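Local coordinates for protein lysozyme (Meretrix lusoria, PDB 4PJ2) that hydrolyses the beta-1,4 linkages of bacterial peptidoglycan and of chitin oligomers, killing Gram-positive bacteria as a secreted invertebrate-type lysozyme, at residues D[43-47]-D[48-52]; D[67-70]-D[71-75]; D[6-9]-D[10-13]; D[96-99]-D[100-104]. One frame throughout, in Å; residues are numbered along the deposited sequence. Where two conformers were deposited one is given.

Contact 1. Residues D[43-47]-D[48-52]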
loop_
_atom_site.group_PDB
_atom_site.type_symbol
_atom_site.label_atom_id
_atom_site.label_comp_id
_atom_site.label_asym_id
_atom_site.label_seq_id
_atom_site.Cartn_x
_atom_site.Cartn_y
_atom_site.Cartn_z
ATOM N N ALA D 43 -8.171 -0.477 -3.562
ATOM C CA ALA D 43 -7.810 -1.470 -2.554
ATOM C C ALA D 43 -8.561 -1.230 -1.252
ATOM O O ALA D 43 -8.947 -2.171 -0.545
ATOM C CB ALA D 43 -6.321 -1.453 -2.300
ATOM N N TYR D 44 -8.730 0.046 -0.918
ATOM C CA TYR D 44 -9.418 0.453 0.297
ATOM C C TYR D 44 -10.884 0.054 0.198
ATOM O O TYR D 44 -11.431 -0.551 1.115
ATOM C CB TYR D 44 -9.246 1.951 0.489
ATOM C CG TYR D 44 -9.682 2.552 1.811
ATOM C CD1 TYR D 44 -11.024 2.683 2.130
ATOM C CD2 TYR D 44 -8.755 3.095 2.682
ATOM C CE1 TYR D 44 -11.423 3.278 3.314
ATOM C CE2 TYR D 44 -9.143 3.703 3.870
ATOM C CZ TYR D 44 -10.476 3.778 4.182
ATOM O OH TYR D 44 -10.879 4.407 5.333
ATOM N N TRP D 45 -11.502 0.353 -0.941
ATOM C CA TRP D 45 -12.901 0.019 -1.171
ATOM C C TRP D 45 -13.152 -1.479 -1.126
ATOM O O TRP D 45 -14.145 -1.932 -0.556
ATOM C CB TRP D 45 -13.379 0.590 -2.511
ATOM C CG TRP D 45 -14.821 0.320 -2.774
ATOM C CD1 TRP D 45 -15.886 0.938 -2.196
ATOM C CD2 TRP D 45 -15.362 -0.653 -3.674
ATOM N NE1 TRP D 45 -17.059 0.419 -2.686
ATOM C CE2 TRP D 45 -16.765 -0.559 -3.596
ATOM C CE3 TRP D 45 -14.796 -1.585 -4.547
ATOM C CZ2 TRP D 45 -17.610 -1.370 -4.355
ATOM C CZ3 TRP D 45 -15.635 -2.386 -5.297
ATOM C CH2 TRP D 45 -17.026 -2.269 -5.202
ATOM N N ILE D 46 -12.243 -2.252 -1.703
ATOM C CA ILE D 46 -12.360 -3.703 -1.673
ATOM C C ILE D 46 -12.367 -4.192 -0.220
ATOM O O ILE D 46 -13.228 -4.973 0.183
ATOM C CB ILE D 46 -11.216 -4.382 -2.477
ATOM C CG1 ILE D 46 -11.427 -4.142 -3.977
ATOM C CG2 ILE D 46 -11.119 -5.876 -2.159
ATOM C CD1 ILE D 46 -10.238 -4.521 -4.853
ATOM N N ASP D 47 -11.441 -3.691 0.587
ATOM C CA ASP D 47 -11.307 -4.170 1.956
ATOM C C ASP D 47 -12.406 -3.640 2.883
ATOM O O ASP D 47 -12.673 -4.257 3.914
ATOM C CB ASP D 47 -9.955 -3.775 2.527
ATOM C CG ASP D 47 -8.817 -4.614 1.994
ATOM O OD1 ASP D 47 -9.030 -5.570 1.209
ATOM O OD2 ASP D 47 -7.676 -4.318 2.401
ATOM N N CYS D 48 -13.044 -2.528 2.535
ATOM C CA CYS D 48 -14.112 -1.993 3.382
ATOM C C CYS D 48 -15.452 -2.646 3.054
ATOM O O CYS D 48 -16.498 -2.181 3.494
ATOM C CB CYS D 48 -14.211 -0.470 3.260
ATOM S SG CYS D 48 -15.015 0.126 1.771
ATOM N N GLY D 49 -15.410 -3.725 2.279
ATOM C CA GLY D 49 -16.580 -4.552 2.040
ATOM C C GLY D 49 -17.351 -4.233 0.772
ATOM O O GLY D 49 -18.471 -4.692 0.587
ATOM N N ARG D 50 -16.743 -3.452 -0.108
ATOM C CA ARG D 50 -17.344 -3.104 -1.389
ATOM C C ARG D 50 -18.759 -2.545 -1.253
ATOM O O ARG D 50 -19.682 -2.997 -1.940
ATOM C CB ARG D 50 -17.363 -4.318 -2.317
ATOM C CG ARG D 50 -15.991 -4.892 -2.612
ATOM C CD ARG D 50 -16.088 -6.108 -3.516
ATOM N NE ARG D 50 -15.598 -5.810 -4.861
ATOM C CZ ARG D 50 -14.483 -6.302 -5.402
ATOM N NH1 ARG D 50 -13.709 -7.149 -4.728
ATOM N NH2 ARG D 50 -14.143 -5.945 -6.638
ATOM N N PRO D 51 -18.947 -1.553 -0.368
ATOM C CA PRO D 51 -20.289 -0.973 -0.287
ATOM C C PRO D 51 -20.683 -0.241 -1.568
ATOM O O PRO D 51 -19.840 0.289 -2.299
ATOM C CB PRO D 51 -20.181 -0.002 0.888
ATOM C CG PRO D 51 -18.751 0.372 0.938
ATOM C CD PRO D 51 -17.984 -0.849 0.497
ATOM N N GLY D 52 -21.975 -0.227 -1.849
ATOM C CA GLY D 52 -22.448 0.396 -3.064
ATOM C C GLY D 52 -22.224 -0.480 -4.280
ATOM O O GLY D 52 -21.892 -1.662 -4.173
#
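W45 and R50 meet where helix 42-47 runs out, and the side chain of R50 can be followed across the indole, the two side chains crossing at about a right angle. Its CA lies over one face of the six-membered ring, 3.6 Å from the centroid of W45, as a CH-pi contact. R50 CB comes to 3.6 Å from W45 CH2, and CG then moves on over CZ3. A bend at chi3 (108°) turns the chain, so that the guanidinium stands 75° from the indole plane with its NE atom 3.5 Å from W45 CZ3. At the tip NH1 reaches I46, whose CG1 lies over one face of the guanidinium. The indole is also held from its edge: W45 NE1 donates to P51 O at 2.8 Å, in the carbonyl plane and on a lone pair. The backbone is a Schellman motif, with R50 N bonded to W45 O (3.0 Å), G49 N to I46 O (3.3 Å), and G49 at positive phi as the C-prime residue. W45 to D47 belong to the experimentally defined substrate-binding stretch. The turn leads on toward helix 55-59, whose C58 touches W45 and P51, while C48 is tied to helix 62-76 by its disulfide with C68.

Contact 2. Residues D[67-70]-D[71-75]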
loop_
_atom_site.group_PDB
_atom_site.type_symbol
_atom_site.label_atom_id
_atom_site.label_comp_id
_atom_site.label_asym_id
_atom_site.label_seq_id
_atom_site.Cartn_x
_atom_site.Cartn_y
_atom_site.Cartn_z
ATOM N N LEU D 67 -19.326 5.311 4.916
ATOM C CA LEU D 67 -19.609 3.939 5.333
ATOM C C LEU D 67 -18.373 3.085 5.095
ATOM O O LEU D 67 -18.013 2.242 5.913
ATOM C CB LEU D 67 -20.789 3.348 4.555
ATOM C CG LEU D 67 -21.109 1.882 4.872
ATOM C CD1 LEU D 67 -21.439 1.695 6.344
ATOM C CD2 LEU D 67 -22.244 1.364 4.004
ATOM N N CYS D 68 -17.724 3.306 3.962
ATOM C CA CYS D 68 -16.510 2.581 3.649
ATOM C C CYS D 68 -15.446 2.849 4.714
ATOM O O CYS D 68 -14.821 1.915 5.210
ATOM C CB CYS D 68 -16.031 2.986 2.254
ATOM S SG CYS D 68 -14.544 2.114 1.697
ATOM N N VAL D 69 -15.259 4.111 5.089
ATOM C CA VAL D 69 -14.318 4.460 6.142
ATOM C C VAL D 69 -14.695 3.770 7.455
ATOM O O VAL D 69 -13.838 3.179 8.115
ATOM C CB VAL D 69 -14.235 5.986 6.352
ATOM C CG1 VAL D 69 -13.311 6.317 7.508
ATOM C CG2 VAL D 69 -13.755 6.667 5.086
ATOM N N GLN D 70 -15.975 3.815 7.826
ATOM C CA GLN D 70 -16.437 3.122 9.027
ATOM C C GLN D 70 -16.101 1.627 8.985
ATOM O O GLN D 70 -15.618 1.062 9.976
ATOM C CB GLN D 70 -17.946 3.303 9.220
ATOM C CG GLN D 70 -18.379 4.719 9.559
ATOM C CD GLN D 70 -18.090 5.115 10.997
ATOM O OE1 GLN D 70 -17.293 4.489 11.686
ATOM N NE2 GLN D 70 -18.754 6.164 11.456
ATOM N N ASN D 71 -16.381 0.980 7.858
ATOM C CA ASN D 71 -16.098 -0.447 7.702
ATOM C C ASN D 71 -14.604 -0.738 7.728
ATOM O O ASN D 71 -14.191 -1.744 8.279
ATOM C CB ASN D 71 -16.660 -1.010 6.400
ATOM C CG ASN D 71 -18.163 -1.076 6.379
ATOM O OD1 ASN D 71 -18.823 -0.936 7.404
ATOM N ND2 ASN D 71 -18.717 -1.327 5.208
ATOM N N TYR D 72 -13.796 0.123 7.111
ATOM C CA TYR D 72 -12.350 -0.027 7.115
ATOM C C TYR D 72 -11.791 0.025 8.534
ATOM O O TYR D 72 -10.961 -0.806 8.919
ATOM C CB TYR D 72 -11.724 1.068 6.268
ATOM C CG TYR D 72 -10.317 0.772 5.804
ATOM C CD1 TYR D 72 -9.209 1.252 6.490
ATOM C CD2 TYR D 72 -10.094 0.041 4.645
ATOM C CE1 TYR D 72 -7.916 1.005 6.034
ATOM C CE2 TYR D 72 -8.803 -0.217 4.192
ATOM C CZ TYR D 72 -7.719 0.261 4.888
ATOM O OH TYR D 72 -6.440 0.021 4.411
ATOM N N MET D 73 -12.266 0.983 9.329
ATOM C CA MET D 73 -11.796 1.105 10.691
ATOM C C MET D 73 -12.275 -0.076 11.539
ATOM O O MET D 73 -11.526 -0.565 12.358
ATOM C CB MET D 73 -12.226 2.457 11.307
ATOM C CG MET D 73 -11.692 3.688 10.561
ATOM S SD MET D 73 -9.940 3.549 10.197
ATOM C CE MET D 73 -9.863 4.590 8.738
ATOM N N LYS D 74 -13.514 -0.515 11.334
ATOM C CA LYS D 74 -14.031 -1.698 12.030
ATOM C C LYS D 74 -13.171 -2.926 11.738
ATOM O O LYS D 74 -12.896 -3.729 12.627
ATOM C CB LYS D 74 -15.476 -1.952 11.613
ATOM C CG LYS D 74 -16.143 -3.133 12.285
ATOM C CD LYS D 74 -17.631 -3.184 11.947
ATOM C CE LYS D 74 -18.284 -4.496 12.376
ATOM N NZ LYS D 74 -19.723 -4.558 11.985
ATOM N N ARG D 75 -12.742 -3.061 10.493
ATOM C CA ARG D 75 -11.919 -4.191 10.100
ATOM C C ARG D 75 -10.511 -4.126 10.688
ATOM O O ARG D 75 -10.003 -5.146 11.187
ATOM C CB ARG D 75 -11.842 -4.280 8.577
ATOM C CG ARG D 75 -10.940 -5.394 8.077
ATOM C CD ARG D 75 -11.102 -5.604 6.593
ATOM N NE ARG D 75 -10.366 -6.792 6.179
ATOM C CZ ARG D 75 -10.590 -7.452 5.053
ATOM N NH1 ARG D 75 -11.499 -7.001 4.198
ATOM N NH2 ARG D 75 -9.905 -8.559 4.780
#
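V69 and M73 are brought together by their torsions. CG1 of V69 stands anti to its backbone N (chi1 177°), whereas chi1 of -60° lays M73 CG back against V69 O, and the bend at chi2 (-47°) turns the thioether so that CE comes beside the valine. The two side chains then lie side by side and point the same way, with M73 CE 4.0 Å from V69 CG1. Nearer its root, M73 CG passes 3.3 Å from V69 O, the same carbonyl that accepts the M73 N-H. Two residues earlier, on another side of the helix, L67 and N71 meet differently. The leucine branch L67 CD1 lies 3.9 Å from N71 OD1, while CG of N71 packs against L67 O at 3.4 Å, so that the amide sits beside a carbonyl already engaged by N71 N (2.8 Å). The amide nitrogen ND2 has its own partner in C48 O, beyond the end of helix 42-47. The i to i+4 pattern illustrated here continues as Y72 N donates to C68 O at 2.8 Å, and K74 N donates to Q70 O at 3.0 Å. Helix 62-76 packs among helices 86-95, 8-19 and 42-47, with V69 meeting all three through H93, L11 and Y44. M73 adds F89 and E92 of helix 86-95, and the substrate-binding Y72 stacks its ring on Y44.

Contact 3. Residues D[6-9]-D[10-13]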
loop_
_atom_site.group_PDB
_atom_site.type_symbol
_atom_site.label_atom_id
_atom_site.label_comp_id
_atom_site.label_asym_id
_atom_site.label_seq_id
_atom_site.Cartn_x
_atom_site.Cartn_y
_atom_site.Cartn_z
ATOM N N VAL D 6 -16.287 5.330 14.203
ATOM C CA VAL D 6 -15.657 6.637 14.051
ATOM C C VAL D 6 -16.696 7.725 14.338
ATOM O O VAL D 6 -17.810 7.636 13.840
ATOM C CB VAL D 6 -15.084 6.828 12.629
ATOM C CG1 VAL D 6 -14.286 8.139 12.561
ATOM C CG2 VAL D 6 -14.227 5.621 12.230
ATOM N N SER D 7 -16.324 8.743 15.120
ATOM C CA SER D 7 -17.237 9.835 15.470
ATOM C C SER D 7 -17.499 10.730 14.259
ATOM O O SER D 7 -16.687 10.831 13.338
ATOM C CB SER D 7 -16.655 10.692 16.604
ATOM O OG SER D 7 -15.663 11.590 16.105
ATOM N N GLN D 8 -18.642 11.400 14.277
ATOM C CA GLN D 8 -19.021 12.315 13.213
ATOM C C GLN D 8 -18.038 13.468 13.067
ATOM O O GLN D 8 -17.685 13.833 11.954
ATOM C CB GLN D 8 -20.426 12.856 13.452
ATOM C CG GLN D 8 -21.493 11.797 13.364
ATOM C CD GLN D 8 -21.631 11.221 11.976
ATOM O OE1 GLN D 8 -21.910 11.940 11.023
ATOM N NE2 GLN D 8 -21.395 9.918 11.848
ATOM N N ARG D 9 -17.566 14.025 14.177
ATOM C CA ARG D 9 -16.617 15.139 14.081
ATOM C C ARG D 9 -15.301 14.661 13.467
ATOM O O ARG D 9 -14.681 15.359 12.660
ATOM C CB ARG D 9 -16.375 15.776 15.445
ATOM C CG ARG D 9 -17.579 16.557 15.964
ATOM C CD ARG D 9 -17.359 17.090 17.369
ATOM N NE ARG D 9 -18.632 17.397 18.018
ATOM C CZ ARG D 9 -18.782 17.628 19.319
ATOM N NH1 ARG D 9 -17.732 17.593 20.134
ATOM N NH2 ARG D 9 -19.989 17.892 19.812
ATOM N N CYS D 10 -14.884 13.451 13.818
ATOM C CA CYS D 10 -13.652 12.916 13.274
ATOM C C CYS D 10 -13.777 12.724 11.779
ATOM O O CYS D 10 -12.888 13.128 11.017
ATOM C CB CYS D 10 -13.328 11.578 13.930
ATOM S SG CYS D 10 -11.862 10.744 13.236
ATOM N N LEU D 11 -14.896 12.154 11.344
ATOM C CA LEU D 11 -15.140 11.981 9.922
ATOM C C LEU D 11 -15.141 13.316 9.186
ATOM O O LEU D 11 -14.575 13.435 8.115
ATOM C CB LEU D 11 -16.448 11.232 9.670
ATOM C CG LEU D 11 -16.418 9.717 9.970
ATOM C CD1 LEU D 11 -17.791 9.114 9.822
ATOM C CD2 LEU D 11 -15.460 8.974 9.055
ATOM N N SER D 12 -15.759 14.334 9.765
ATOM C CA SER D 12 -15.761 15.655 9.162
ATOM C C SER D 12 -14.333 16.182 8.992
ATOM O O SER D 12 -13.980 16.733 7.943
ATOM C CB SER D 12 -16.609 16.598 10.030
ATOM O OG SER D 12 -16.584 17.935 9.541
ATOM N N CYS D 13 -13.518 16.041 10.029
ATOM C CA CYS D 13 -12.146 16.512 9.960
ATOM C C CYS D 13 -11.344 15.754 8.913
ATOM O O CYS D 13 -10.566 16.364 8.170
ATOM C CB CYS D 13 -11.485 16.438 11.339
ATOM S SG CYS D 13 -12.174 17.632 12.525
#
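S7 is the N-cap of helix 8-19 and meets C10 through it, an example of how a serine can close the start of a helix. The hydroxyl oxygen S7 OG accepts the N-H of C10 N at 3.0 Å with an angle of 154° at the hydrogen. Chi1 of 78° sets OG between the backbone N and the carbonyl carbon of its own residue, from where it can turn in over the first turn and also approach C10 CB. The backbone of the same serine serves the next position, for L11 N donates to S7 O at 3.0 Å. Just before the cap, V6 adds an apolar contact: its CG1 branch meets C10 SG at 3.6 Å and L11 CG at 3.7 Å, the valine and leucine side chains crossing at about a right angle. Further out, other groups place these residues. S7 OG is also hydrogen-bonded to Q122 O at the C-terminus, and V6 N donates to Q70 OE1 of helix 62-76, the helix whose M73 packs on V6. Disulfides from C10 to C86 and from C13 to C118 tie the helix to distant parts of the chain. Within its first turns, S12 N bonds to Q8 O and C13 N to R9 O, and on the last of these carbonyls the sulfur of C13 also rests, C13 SG lying 3.4 Å from R9 O.

Contact 4. Residues D[96-99]-D[100-104]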
loop_
_atom_site.group_PDB
_atom_site.type_symbol
_atom_site.label_atom_id
_atom_site.label_comp_id
_atom_site.label_asym_id
_atom_site.label_seq_id
_atom_site.Cartn_x
_atom_site.Cartn_y
_atom_site.Cartn_z
ATOM N N GLY D 96 -3.154 3.306 5.845
ATOM C CA GLY D 96 -3.508 1.893 5.707
ATOM C C GLY D 96 -3.684 1.182 7.035
ATOM O O GLY D 96 -3.765 1.817 8.078
ATOM N N PRO D 97 -3.754 -0.164 7.012
ATOM C CA PRO D 97 -4.132 -0.930 8.203
ATOM C C PRO D 97 -3.246 -0.727 9.413
ATOM O O PRO D 97 -3.738 -0.941 10.515
ATOM C CB PRO D 97 -4.052 -2.371 7.710
ATOM C CG PRO D 97 -4.423 -2.257 6.287
ATOM C CD PRO D 97 -3.678 -1.029 5.824
ATOM N N ARG D 98 -1.988 -0.343 9.232
ATOM C CA ARG D 98 -1.089 -0.058 10.343
ATOM C C ARG D 98 -0.654 1.407 10.349
ATOM O O ARG D 98 0.347 1.755 10.970
ATOM C CB ARG D 98 0.149 -0.948 10.273
ATOM C CG ARG D 98 -0.152 -2.427 10.405
ATOM C CD ARG D 98 1.093 -3.216 10.770
ATOM N NE ARG D 98 1.593 -2.900 12.114
ATOM C CZ ARG D 98 2.669 -2.156 12.378
ATOM N NH1 ARG D 98 3.392 -1.624 11.400
ATOM N NH2 ARG D 98 3.027 -1.942 13.639
ATOM N N GLY D 99 -1.406 2.266 9.667
ATOM C CA GLY D 99 -1.062 3.679 9.579
ATOM C C GLY D 99 -0.848 4.338 10.928
ATOM O O GLY D 99 0.028 5.191 11.087
ATOM N N CYS D 100 -1.647 3.959 11.915
ATOM C CA CYS D 100 -1.537 4.530 13.248
ATOM C C CYS D 100 -0.226 4.169 13.955
ATOM O O CYS D 100 0.076 4.718 15.009
ATOM C CB CYS D 100 -2.734 4.093 14.095
ATOM S SG CYS D 100 -2.683 2.372 14.584
ATOM N N LYS D 101 0.550 3.257 13.373
ATOM C CA LYS D 101 1.851 2.877 13.931
ATOM C C LYS D 101 3.034 3.354 13.090
ATOM O O LYS D 101 4.176 3.038 13.408
ATOM C CB LYS D 101 1.929 1.359 14.088
ATOM C CG LYS D 101 0.850 0.772 14.976
ATOM C CD LYS D 101 0.892 1.355 16.372
ATOM C CE LYS D 101 -0.132 0.691 17.265
ATOM N NZ LYS D 101 -0.181 1.340 18.600
ATOM N N LYS D 102 2.766 4.101 12.026
ATOM C CA LYS D 102 3.814 4.521 11.091
ATOM C C LYS D 102 4.073 6.006 11.172
ATOM O O LYS D 102 3.147 6.810 11.221
ATOM C CB LYS D 102 3.421 4.105 9.685
ATOM C CG LYS D 102 3.414 2.604 9.594
ATOM C CD LYS D 102 2.982 2.075 8.280
ATOM C CE LYS D 102 3.135 0.568 8.308
ATOM N NZ LYS D 102 4.569 0.141 8.301
ATOM N N GLY D 103 5.351 6.362 11.194
ATOM C CA GLY D 103 5.743 7.746 11.302
ATOM C C GLY D 103 5.264 8.567 10.132
ATOM O O GLY D 103 5.106 9.778 10.248
ATOM N N SER D 104 5.020 7.904 9.010
ATOM C CA SER D 104 4.615 8.587 7.787
ATOM C C SER D 104 3.290 9.316 7.896
ATOM O O SER D 104 2.999 10.181 7.082
ATOM C CB SER D 104 4.519 7.605 6.623
ATOM O OG SER D 104 3.557 6.604 6.942
#
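R98 and K101 are joined first through the backbone: K101 N donates to R98 O at 2.8 Å, and K102 N follows with a bond of 3.1 Å to G99 O. In both cases the donor stands well above the carbonyl plane, 47° and 65° out of it, as the tight winding of this 3-10 turn brings it in from over the C=O group. Just upstream, G96 O accepts from G99 N and closes a type I beta turn. Van der Waals packing gathers round the arginine. With chi3 at 67° its chain bends back, and the methylene K101 CB comes over one face of the guanidinium, 3.5 Å from R98 NH2, the two side chains crossing at about a right angle. The chain of K102 runs past the carbonyl, its CG 3.5 Å from R98 O, before CE approaches R98 CB at 3.9 Å. Charge is the third kind of interaction. K102 NZ arrives at the edge of the guanidinium, near its plane and 3.8 Å from R98 NH1, bringing two like charges close together; the amine also has weak, long ion pairs with E110 and D58 of the other chain of the assembly, a putative exported protein, which probably help to offset this. K101 NZ turns elsewhere, to G81 O. The buried C100 is joined to C82 by a disulfide. Taken together this is a beta turn running on into a 3-10 turn after helix 86-95, and it carries K102, one of the substrate-binding residues of this lysozyme.

How the contacts relate
Contact 2 is central to the set, since it touches each of the other three. Toward contact 1, beside the disulfide and the tyrosine stack that join two substrate-binding residues, Y44 OH lies 3.5 Å from V69 CA, its hydrogen bond going to H93 ND1. Toward contact 3, M73 CG lies 3.6 Å from V6 CG2 and V69 CG1 3.8 Å from L11 CD2. Contact 4 is met through Y72 OH, 3.3 Å from P97 CD, a hydroxyl hydrogen-bonded to S28 of the putative exported protein chain. Contacts 1 and 4 do not touch, their centres being about 19 Å apart, yet both hold substrate-binding residues. Contact 3 holds none; its L11 side chain lies about 7 Å from those of Y44 and H93.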